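Local coordinates for arginase 1, mitochondrial (Arabidopsis thaliana, PDB 6VSU), which hydrolyses L-arginine to urea and L-ornithine with two manganese ions per subunit, and also converts agmatine to putrescine, at residues E[292-295]-E[296-299]. Sequence-based numbering, arbitrary orientation.
With NA (sodium ion), chain B.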
ATOM      1  N   GLU E 292     -17.599  -5.188 -12.717  1.00 16.83           N
ATOM      2  CA  GLU E 292     -16.162  -4.959 -13.006  1.00 17.37           C
ATOM      3  C   GLU E 292     -15.487  -4.222 -11.845  1.00 17.79           C
ATOM      4  O   GLU E 292     -14.326  -3.781 -12.042  1.00 19.15           O
ATOM      5  CB  GLU E 292     -16.013  -4.255 -14.349  1.00 17.17           C
ATOM      6  CG  GLU E 292     -16.417  -5.191 -15.491  1.00 17.77           C
ATOM      7  CD  GLU E 292     -15.449  -6.305 -15.845  1.00 19.25           C
ATOM      8  OE1 GLU E 292     -14.285  -6.242 -15.316  1.00 20.08           O
ATOM      9  OE2 GLU E 292     -15.811  -7.201 -16.712  1.00 19.10           O
ATOM     10  N   PHE E 293     -16.114  -4.128 -10.666  1.00 16.54           N
ATOM     11  CA  PHE E 293     -15.360  -3.726  -9.459  1.00 16.14           C
ATOM     12  C   PHE E 293     -14.431  -4.889  -9.126  1.00 16.76           C
ATOM     13  O   PHE E 293     -14.901  -6.011  -9.063  1.00 17.63           O
ATOM     14  CB  PHE E 293     -16.296  -3.407  -8.311  1.00 16.35           C
ATOM     15  CG  PHE E 293     -15.669  -3.464  -6.948  1.00 16.80           C
ATOM     16  CD1 PHE E 293     -14.405  -2.922  -6.723  1.00 16.85           C
ATOM     17  CD2 PHE E 293     -16.367  -3.986  -5.878  1.00 16.96           C
ATOM     18  CE1 PHE E 293     -13.834  -2.998  -5.470  1.00 17.20           C
ATOM     19  CE2 PHE E 293     -15.799  -4.023  -4.611  1.00 17.78           C
ATOM     20  CZ  PHE E 293     -14.523  -3.553  -4.422  1.00 17.74           C
ATOM     21  N   ASN E 294     -13.142  -4.625  -9.106  1.00 16.64           N
ATOM     22  CA  ASN E 294     -12.070  -5.611  -8.859  1.00 18.07           C
ATOM     23  C   ASN E 294     -11.434  -5.301  -7.500  1.00 18.62           C
ATOM     24  O   ASN E 294     -10.522  -4.489  -7.459  1.00 17.96           O
ATOM     25  CB  ASN E 294     -10.998  -5.599  -9.947  1.00 18.16           C
ATOM     26  CG  ASN E 294     -10.018  -6.717  -9.756  1.00 19.11           C
ATOM     27  OD1 ASN E 294      -9.871  -7.239  -8.640  1.00 19.71           O
ATOM     28  ND2 ASN E 294      -9.392  -7.103 -10.847  1.00 18.61           N
ATOM     29  N   PRO E 295     -11.877  -5.958  -6.394  1.00 19.64           N
ATOM     30  CA  PRO E 295     -11.348  -5.723  -5.051  1.00 20.39           C
ATOM     31  C   PRO E 295      -9.822  -5.905  -4.952  1.00 20.97           C
ATOM     32  O   PRO E 295      -9.183  -5.239  -4.162  1.00 20.43           O
ATOM     33  CB  PRO E 295     -12.009  -6.767  -4.152  1.00 21.04           C
ATOM     34  CG  PRO E 295     -13.134  -7.315  -4.936  1.00 21.33           C
ATOM     35  CD  PRO E 295     -12.864  -7.038  -6.400  1.00 20.19           C
ATOM     36  N   GLN E 296      -9.240  -6.773  -5.770  1.00 21.64           N
ATOM     37  CA  GLN E 296      -7.779  -7.040  -5.691  1.00 23.15           C
ATOM     38  C   GLN E 296      -7.017  -5.856  -6.325  1.00 23.45           C
ATOM     39  O   GLN E 296      -5.817  -5.856  -6.198  1.00 24.53           O
ATOM     40  CB  GLN E 296      -7.401  -8.349  -6.383  1.00 25.23           C
ATOM     41  CG  GLN E 296      -8.224  -9.516  -5.861  1.00 27.51           C
ATOM     42  CD  GLN E 296      -7.969 -10.902  -6.426  1.00 29.63           C
ATOM     43  OE1 GLN E 296      -8.224 -11.133  -7.633  1.00 28.56           O
ATOM     44  NE2 GLN E 296      -7.544 -11.824  -5.523  1.00 30.17           N
ATOM     45  N   ARG E 297      -7.674  -4.908  -7.006  1.00 22.31           N
ATOM     46  CA  ARG E 297      -7.017  -3.706  -7.562  1.00 22.92           C
ATOM     47  C   ARG E 297      -7.423  -2.470  -6.762  1.00 21.13           C
ATOM     48  O   ARG E 297      -6.969  -1.386  -7.116  1.00 21.23           O
ATOM     49  CB  ARG E 297      -7.354  -3.554  -9.053  1.00 25.23           C
ATOM     50  CG  ARG E 297      -6.700  -4.584  -9.974  1.00 29.32           C
ATOM     51  CD  ARG E 297      -5.183  -4.595  -9.978  1.00 34.81           C
ATOM     52  NE  ARG E 297      -4.511  -4.456 -11.286  1.00 41.05           N
ATOM     53  CZ  ARG E 297      -4.827  -3.516 -12.216  1.00 43.88           C
ATOM     54  NH1 ARG E 297      -5.828  -2.661 -12.008  1.00 43.14           N
ATOM     55  NH2 ARG E 297      -4.137  -3.427 -13.348  1.00 43.91           N
ATOM     56  N   ASP E 298      -8.210  -2.633  -5.703  1.00 20.30           N
ATOM     57  CA  ASP E 298      -8.706  -1.499  -4.884  1.00 19.58           C
ATOM     58  C   ASP E 298      -7.593  -0.992  -3.925  1.00 19.58           C
ATOM     59  O   ASP E 298      -6.609  -1.672  -3.727  1.00 18.88           O
ATOM     60  CB  ASP E 298      -9.917  -1.905  -4.060  1.00 19.20           C
ATOM     61  CG  ASP E 298     -10.900  -0.756  -3.812  1.00 19.35           C
ATOM     62  OD1 ASP E 298     -10.593   0.410  -4.222  1.00 19.25           O
ATOM     63  OD2 ASP E 298     -11.968  -1.030  -3.172  1.00 19.45           O
ATOM     64  N   THR E 299      -7.801   0.172  -3.351  1.00 18.99           N
ATOM     65  CA  THR E 299      -6.955   0.747  -2.295  1.00 20.47           C
ATOM     66  C   THR E 299      -7.108  -0.116  -1.051  1.00 22.15           C
ATOM     67  O   THR E 299      -8.095  -0.886  -0.915  1.00 21.99           O
ATOM     68  CB  THR E 299      -7.366   2.191  -2.013  1.00 19.90           C
ATOM     69  OG1 THR E 299      -8.619   2.118  -1.329  1.00 19.37           O
ATOM     70  CG2 THR E 299      -7.493   2.989  -3.297  1.00 19.60           C
TER
HETATM   71 NA    NA B 403     -12.182  -8.011 -15.238  1.00 32.48          NA
HETATM   72  O   HOH W   1      -7.736  -9.757  -9.994  1.00 22.28           O
HETATM   73  O   HOH W   2     -10.076  -8.356 -17.124  1.00 19.22           O
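N294 holds the start of the 296-299 segment with both of its carbonyl groups, one from the side chain and one from the backbone. Its amide oxygen OD1 accepts the N-H of Q296 at 3.0 Å, closing an Asx turn, while its main-chain O receives R297 N at 2.9 Å and closes a beta turn over P295 and Q296. The Asx bond is somewhat bent, at 134° about the hydrogen, and its donor is tilted out of the amide plane. With CG anti to the backbone N (chi1 -173°), the amide lies beside N294's own carbonyl carbon and faces forward, to the N-H of Q296. A second turn follows directly as D298 N bonds P295 O at 3.2 Å, so this short 3-10 segment is a worked example of an Asx-Pro turn leading into consecutive tight turns. The ND2 end of the amide is engaged as well: water 1 bridges N294 ND2 (3.2 Å) and Q296 OE1, and ND2 also bonds S262, whose OG shares the sodium ion with E292 OE1. Were N294 replaced by alanine, Q296 N would probably lose its side-chain acceptor, and S262 OG and water 1 their amide partner, with both backbone turns kept. P295 CD sits over the centre of the F293 ring, 4.2 Å above its plane, and D298 OD2 approaches that ring's CE1 obliquely at 3.6 Å, the carboxylate plane standing at 80° to the ring. D298 is held there by T304 and A305, in the first turn of helix 303-319, while Q296 NE2 reaches E70 of a neighbouring subunit. E292, inferred to bind substrate, places the turn beside the active site. The loop follows strand 285-291 and precedes helix 303-319, with F293 packed against both that helix and helix 64-72.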